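Local coordinates for protein 3,4-dihydroxybenzoate decarboxylase (Enterobacter cloacae, PDB 5NY5) that probably catalyses the reversible decarboxylation of 3,4-dihydroxybenzoate to catechol as a UbiD-family enzyme dependent on prenylated FMN and a metal ion, at residues A[4-9]-A[258-263]; A[214-219]-A[235-240]. One frame throughout, in Å; residues are numbered along the deposited sequence.

Interaction 1 of 2, residues A[4-9]-A[258-263]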
loop_
_atom_site.group_PDB
_atom_site.type_symbol
_atom_site.label_atom_id
_atom_site.label_comp_id
_atom_site.label_asym_id
_atom_site.label_seq_id
_atom_site.Cartn_x
_atom_site.Cartn_y
_atom_site.Cartn_z
ATOM N N PRO A 4 -25.247 -48.489 25.166
ATOM C CA PRO A 4 -23.974 -47.839 24.842
ATOM C C PRO A 4 -23.607 -48.067 23.383
ATOM O O PRO A 4 -24.175 -48.913 22.691
ATOM C CB PRO A 4 -22.975 -48.521 25.777
ATOM C CG PRO A 4 -23.535 -49.863 25.969
ATOM C CD PRO A 4 -25.024 -49.656 26.042
ATOM N N ILE A 5 -22.633 -47.291 22.920
ATOM C CA ILE A 5 -22.159 -47.358 21.543
ATOM C C ILE A 5 -20.813 -48.065 21.527
ATOM O O ILE A 5 -19.908 -47.708 22.289
ATOM C CB ILE A 5 -22.053 -45.960 20.912
ATOM C CG1 ILE A 5 -23.422 -45.281 20.900
ATOM C CG2 ILE A 5 -21.507 -46.059 19.501
ATOM C CD1 ILE A 5 -23.447 -43.989 20.120
ATOM N N ASN A 6 -20.686 -49.071 20.663
ATOM C CA ASN A 6 -19.406 -49.731 20.457
ATOM C C ASN A 6 -19.157 -50.115 19.007
ATOM O O ASN A 6 -18.128 -50.734 18.722
ATOM C CB ASN A 6 -19.283 -50.979 21.348
ATOM C CG ASN A 6 -20.399 -51.986 21.118
ATOM O OD1 ASN A 6 -21.093 -51.954 20.103
ATOM N ND2 ASN A 6 -20.567 -52.895 22.069
ATOM N N ASP A 7 -20.056 -49.777 18.088
ATOM C CA ASP A 7 -19.855 -50.060 16.674
ATOM C C ASP A 7 -20.767 -49.145 15.865
ATOM O O ASP A 7 -21.460 -48.284 16.412
ATOM C CB ASP A 7 -20.102 -51.539 16.360
ATOM C CG ASP A 7 -21.428 -52.047 16.902
ATOM O OD1 ASP A 7 -22.343 -51.231 17.138
ATOM O OD2 ASP A 7 -21.554 -53.274 17.085
ATOM N N LEU A 8 -20.760 -49.345 14.548
ATOM C CA LEU A 8 -21.574 -48.517 13.667
ATOM C C LEU A 8 -23.064 -48.734 13.912
ATOM O O LEU A 8 -23.843 -47.774 13.931
ATOM C CB LEU A 8 -21.217 -48.809 12.212
ATOM C CG LEU A 8 -22.057 -48.138 11.128
ATOM C CD1 LEU A 8 -21.998 -46.625 11.253
ATOM C CD2 LEU A 8 -21.576 -48.586 9.763
ATOM N N ARG A 9 -23.479 -49.986 14.113
ATOM C CA ARG A 9 -24.906 -50.278 14.210
ATOM C C ARG A 9 -25.506 -49.783 15.519
ATOM O O ARG A 9 -26.682 -49.404 15.550
ATOM C CB ARG A 9 -25.144 -51.775 14.035
ATOM C CG ARG A 9 -24.704 -52.292 12.678
ATOM C CD ARG A 9 -25.085 -53.741 12.477
ATOM N NE ARG A 9 -24.440 -54.306 11.297
ATOM C CZ ARG A 9 -24.770 -55.471 10.751
ATOM N NH1 ARG A 9 -25.750 -56.196 11.271
ATOM N NH2 ARG A 9 -24.124 -55.906 9.678
ATOM N N ILE A 258 -9.891 -53.846 13.335
ATOM C CA ILE A 258 -10.940 -53.420 14.256
ATOM C C ILE A 258 -11.952 -54.549 14.396
ATOM O O ILE A 258 -12.592 -54.952 13.418
ATOM C CB ILE A 258 -11.608 -52.129 13.771
ATOM C CG1 ILE A 258 -10.584 -50.995 13.694
ATOM C CG2 ILE A 258 -12.757 -51.745 14.690
ATOM C CD1 ILE A 258 -9.963 -50.642 15.022
ATOM N N ALA A 259 -12.101 -55.063 15.619
ATOM C CA ALA A 259 -12.945 -56.232 15.836
ATOM C C ALA A 259 -14.412 -55.925 15.560
ATOM O O ALA A 259 -15.132 -56.764 15.007
ATOM C CB ALA A 259 -12.765 -56.752 17.261
ATOM N N ARG A 260 -14.872 -54.734 15.934
ATOM C CA ARG A 260 -16.268 -54.351 15.781
ATOM C C ARG A 260 -16.567 -53.724 14.426
ATOM O O ARG A 260 -17.671 -53.210 14.226
ATOM C CB ARG A 260 -16.672 -53.383 16.895
ATOM C CG ARG A 260 -16.464 -53.928 18.296
ATOM C CD ARG A 260 -17.449 -55.029 18.611
ATOM N NE ARG A 260 -18.781 -54.501 18.876
ATOM C CZ ARG A 260 -19.857 -55.256 19.055
ATOM N NH1 ARG A 260 -19.758 -56.576 18.992
ATOM N NH2 ARG A 260 -21.033 -54.693 19.294
ATOM N N ALA A 261 -15.620 -53.759 13.496
ATOM C CA ALA A 261 -15.805 -53.096 12.216
ATOM C C ALA A 261 -16.829 -53.833 11.358
ATOM O O ALA A 261 -17.186 -54.984 11.614
ATOM C CB ALA A 261 -14.477 -52.996 11.471
ATOM N N GLU A 262 -17.303 -53.143 10.321
ATOM C CA GLU A 262 -18.242 -53.748 9.385
ATOM C C GLU A 262 -17.516 -54.544 8.309
ATOM O O GLU A 262 -17.857 -55.703 8.050
ATOM C CB GLU A 262 -19.123 -52.670 8.751
ATOM C CG GLU A 262 -20.195 -52.115 9.673
ATOM C CD GLU A 262 -21.383 -53.046 9.816
ATOM O OE1 GLU A 262 -21.706 -53.753 8.839
ATOM O OE2 GLU A 262 -21.991 -53.075 10.905
ATOM N N ILE A 263 -16.517 -53.940 7.668
ATOM C CA ILE A 263 -15.766 -54.574 6.591
ATOM C C ILE A 263 -14.279 -54.370 6.841
ATOM O O ILE A 263 -13.857 -53.300 7.294
ATOM C CB ILE A 263 -16.162 -54.013 5.209
ATOM C CG1 ILE A 263 -17.674 -54.100 5.005
ATOM C CG2 ILE A 263 -15.444 -54.761 4.096
ATOM C CD1 ILE A 263 -18.128 -53.656 3.641
HETATM O O HOH W 1 -18.540 -50.710 13.592
HETATM O O HOH W 2 -21.606 -51.964 13.246
#

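Interaction 2 of 2, residues A[214-219]-A[235-240]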
loop_
_atom_site.group_PDB
_atom_site.type_symbol
_atom_site.label_atom_id
_atom_site.label_comp_id
_atom_site.label_asym_id
_atom_site.label_seq_id
_atom_site.Cartn_x
_atom_site.Cartn_y
_atom_site.Cartn_z
ATOM N N PRO A 214 -18.439 -43.895 15.120
ATOM C CA PRO A 214 -17.994 -42.530 14.798
ATOM C C PRO A 214 -16.931 -42.005 15.741
ATOM O O PRO A 214 -16.100 -41.185 15.330
ATOM C CB PRO A 214 -19.289 -41.718 14.892
ATOM C CG PRO A 214 -20.349 -42.691 14.534
ATOM C CD PRO A 214 -19.906 -44.021 15.079
ATOM N N ALA A 215 -16.922 -42.464 16.995
ATOM C CA ALA A 215 -15.870 -42.065 17.922
ATOM C C ALA A 215 -14.496 -42.468 17.403
ATOM O O ALA A 215 -13.513 -41.747 17.606
ATOM C CB ALA A 215 -16.124 -42.675 19.299
ATOM N N ILE A 216 -14.407 -43.610 16.723
ATOM C CA ILE A 216 -13.124 -44.043 16.179
ATOM C C ILE A 216 -12.711 -43.150 15.018
ATOM O O ILE A 216 -11.586 -42.639 14.978
ATOM C CB ILE A 216 -13.189 -45.522 15.759
ATOM C CG1 ILE A 216 -13.464 -46.411 16.973
ATOM C CG2 ILE A 216 -11.900 -45.929 15.072
ATOM C CD1 ILE A 216 -13.437 -47.895 16.670
ATOM N N TYR A 217 -13.613 -42.951 14.056
ATOM C CA TYR A 217 -13.305 -42.105 12.907
ATOM C C TYR A 217 -12.908 -40.699 13.341
ATOM O O TYR A 217 -11.971 -40.113 12.789
ATOM C CB TYR A 217 -14.506 -42.049 11.964
ATOM C CG TYR A 217 -14.555 -43.147 10.927
ATOM C CD1 TYR A 217 -13.454 -43.430 10.133
ATOM C CD2 TYR A 217 -15.707 -43.896 10.739
ATOM C CE1 TYR A 217 -13.500 -44.428 9.179
ATOM C CE2 TYR A 217 -15.761 -44.897 9.790
ATOM C CZ TYR A 217 -14.657 -45.160 9.014
ATOM O OH TYR A 217 -14.711 -46.156 8.071
ATOM N N ILE A 218 -13.605 -40.148 14.334
ATOM C CA ILE A 218 -13.355 -38.772 14.752
ATOM C C ILE A 218 -12.055 -38.681 15.538
ATOM O O ILE A 218 -11.216 -37.810 15.283
ATOM C CB ILE A 218 -14.548 -38.239 15.566
ATOM C CG1 ILE A 218 -15.790 -38.134 14.679
ATOM C CG2 ILE A 218 -14.214 -36.897 16.191
ATOM C CD1 ILE A 218 -17.058 -37.825 15.442
ATOM N N GLY A 219 -11.866 -39.580 16.504
ATOM C CA GLY A 219 -10.671 -39.531 17.327
ATOM C C GLY A 219 -9.397 -39.832 16.566
ATOM O O GLY A 219 -8.323 -39.349 16.933
ATOM N N GLY A 235 -7.058 -44.568 21.279
ATOM C CA GLY A 235 -7.283 -44.236 22.673
ATOM C C GLY A 235 -8.316 -43.153 22.885
ATOM O O GLY A 235 -8.927 -43.094 23.957
ATOM N N VAL A 236 -8.527 -42.295 21.886
ATOM C CA VAL A 236 -9.540 -41.253 22.003
ATOM C C VAL A 236 -10.931 -41.870 22.014
ATOM O O VAL A 236 -11.769 -41.538 22.860
ATOM C CB VAL A 236 -9.384 -40.227 20.867
ATOM C CG1 VAL A 236 -10.269 -39.017 21.117
ATOM C CG2 VAL A 236 -7.930 -39.814 20.722
ATOM N N ALA A 237 -11.194 -42.784 21.078
ATOM C CA ALA A 237 -12.494 -43.446 21.029
ATOM C C ALA A 237 -12.764 -44.228 22.307
ATOM O O ALA A 237 -13.875 -44.182 22.848
ATOM C CB ALA A 237 -12.569 -44.367 19.813
ATOM N N GLY A 238 -11.758 -44.952 22.805
ATOM C CA GLY A 238 -11.924 -45.655 24.065
ATOM C C GLY A 238 -12.250 -44.720 25.212
ATOM O O GLY A 238 -13.054 -45.050 26.087
ATOM N N ALA A 239 -11.636 -43.536 25.222
ATOM C CA ALA A 239 -11.947 -42.559 26.260
ATOM C C ALA A 239 -13.334 -41.961 26.056
ATOM O O ALA A 239 -14.049 -41.693 27.028
ATOM C CB ALA A 239 -10.888 -41.461 26.279
ATOM N N LEU A 240 -13.730 -41.749 24.799
ATOM C CA LEU A 240 -15.044 -41.181 24.521
ATOM C C LEU A 240 -16.169 -42.136 24.899
ATOM O O LEU A 240 -17.279 -41.687 25.207
ATOM C CB LEU A 240 -15.144 -40.802 23.046
ATOM C CG LEU A 240 -14.391 -39.541 22.624
ATOM C CD1 LEU A 240 -14.059 -39.593 21.146
ATOM C CD2 LEU A 240 -15.216 -38.305 22.941
#

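Interaction 1 of 2, residues A[4-9]-A[258-263]
D7 and R9, at the start of helix 8-16, form salt bridges with R260 and E262 of the connection between strands 256-258 and 263-269. D7 is the N-cap: its OD1 accepts from the backbone N of S10, while OD2 lies 2.7 Å from R260 NH2. The carboxylate and guanidinium planes are inclined by only 12°, but OD2 approaches the guanidinium obliquely. The partner segment begins with a type I turn, I258 to A261, and ends in a classic beta bulge, E262 and I263 both facing M210.

The close-packed part lies around buried E262. L8 CD2 rests 3.8 Å from E262 CG, the two side chains crossing at about a right angle, and L8 also reaches I316 and Q318 of strand 316-319. The carboxylate of E262 meets the R9 guanidinium at its edge, nearly coplanar with it. R9 NE donates to the syn lone pair of E262 OE2 at 2.8 Å; R9 NH2 to E262 OE1 is weak at 3.3 Å. OE1 also accepts from the backbone N of I316, and NH2 also donates to N313 O.

By contrast, the N6 and R260 side is partly exposed. Here R260 CB passes 3.5 Å from N6 O, and bends at chi2 (-70°) and chi3 (-75°) turn the guanidinium back so that NH2 meets D7 and N6 O lies at its edge. Between the two salt bridges, two waters connect the segments: one accepts from L8 N and donates to R260 O, the other accepts from R9 N and donates to the side-chain oxygen E262 OE2 at 2.6 Å.

Interaction 2 of 2, residues A[214-219]-A[235-240]
V236 and A237 of helix 234-241 press against G219, A215 and I216 of helix 214-219 in a buried helix-helix contact of apolar side chains and backbone, made largely by small residues. The axes of segments 214-219 and 235-240 approach to 7.9 Å and run at 136° to each other, between perpendicular and antiparallel. A215 and A237 bring their CA atoms within 4.8 Å, close enough for backbone to take part.

V236 can be traced outward from its CB, which sits 3.8 Å from G219 CA. CG1, anti to the backbone N (chi1 -170°), rests against that same CA, whereas CG2, beside the backbone N, lies 3.8 Å from G219 O. The whole isopropyl group thus straddles the bare backbone of G219, where no side chain intervenes.

One residue on, A237 CB touches both A215 O and I216 CG1, each 3.6 Å away, with A215 CB slightly farther off. The I216 CB points away from helix 234-241, yet its CG1 branch still reaches across to A237. L240 adds a looser touch one turn later, CD1 to A215 CB at 4.1 Å.

Both helices belong to the Rift-related region of the UbiD fold. F222, which binds prenylated FMN, and E233, which binds manganese, lie in the connection between them; neither ligand is bound in this apo chain. Helix 93-101 covers V236, A239 and L240, while I218 turns to helix 324-346 and Y217 OH makes a hydrogen bond with L151 O of strand 148-157.

Overall arrangement
Along the chain, interaction 2 is nested inside interaction 1: residues 4-9 come first, then 214-219, 235-240 and finally 258-263. The centres are 12 Å apart, on the same side of the chain's centre, and the nearest atoms are about 4 Å apart without touching. The short loop between strand 204-210 and helix 214-219 links them: E262 pairs by backbone with G211, I5 packs on D213, and D213 OD1 accepts from A215 N. Strand 204-210 also pairs with strand 263-269 in the antiparallel sheet. Interaction 1 thus joins the N-terminal helix to this Rift-related region away from the annotated sites, while the helices of interaction 2 flank, in sequence, a connection contributing to the cofactor and metal site.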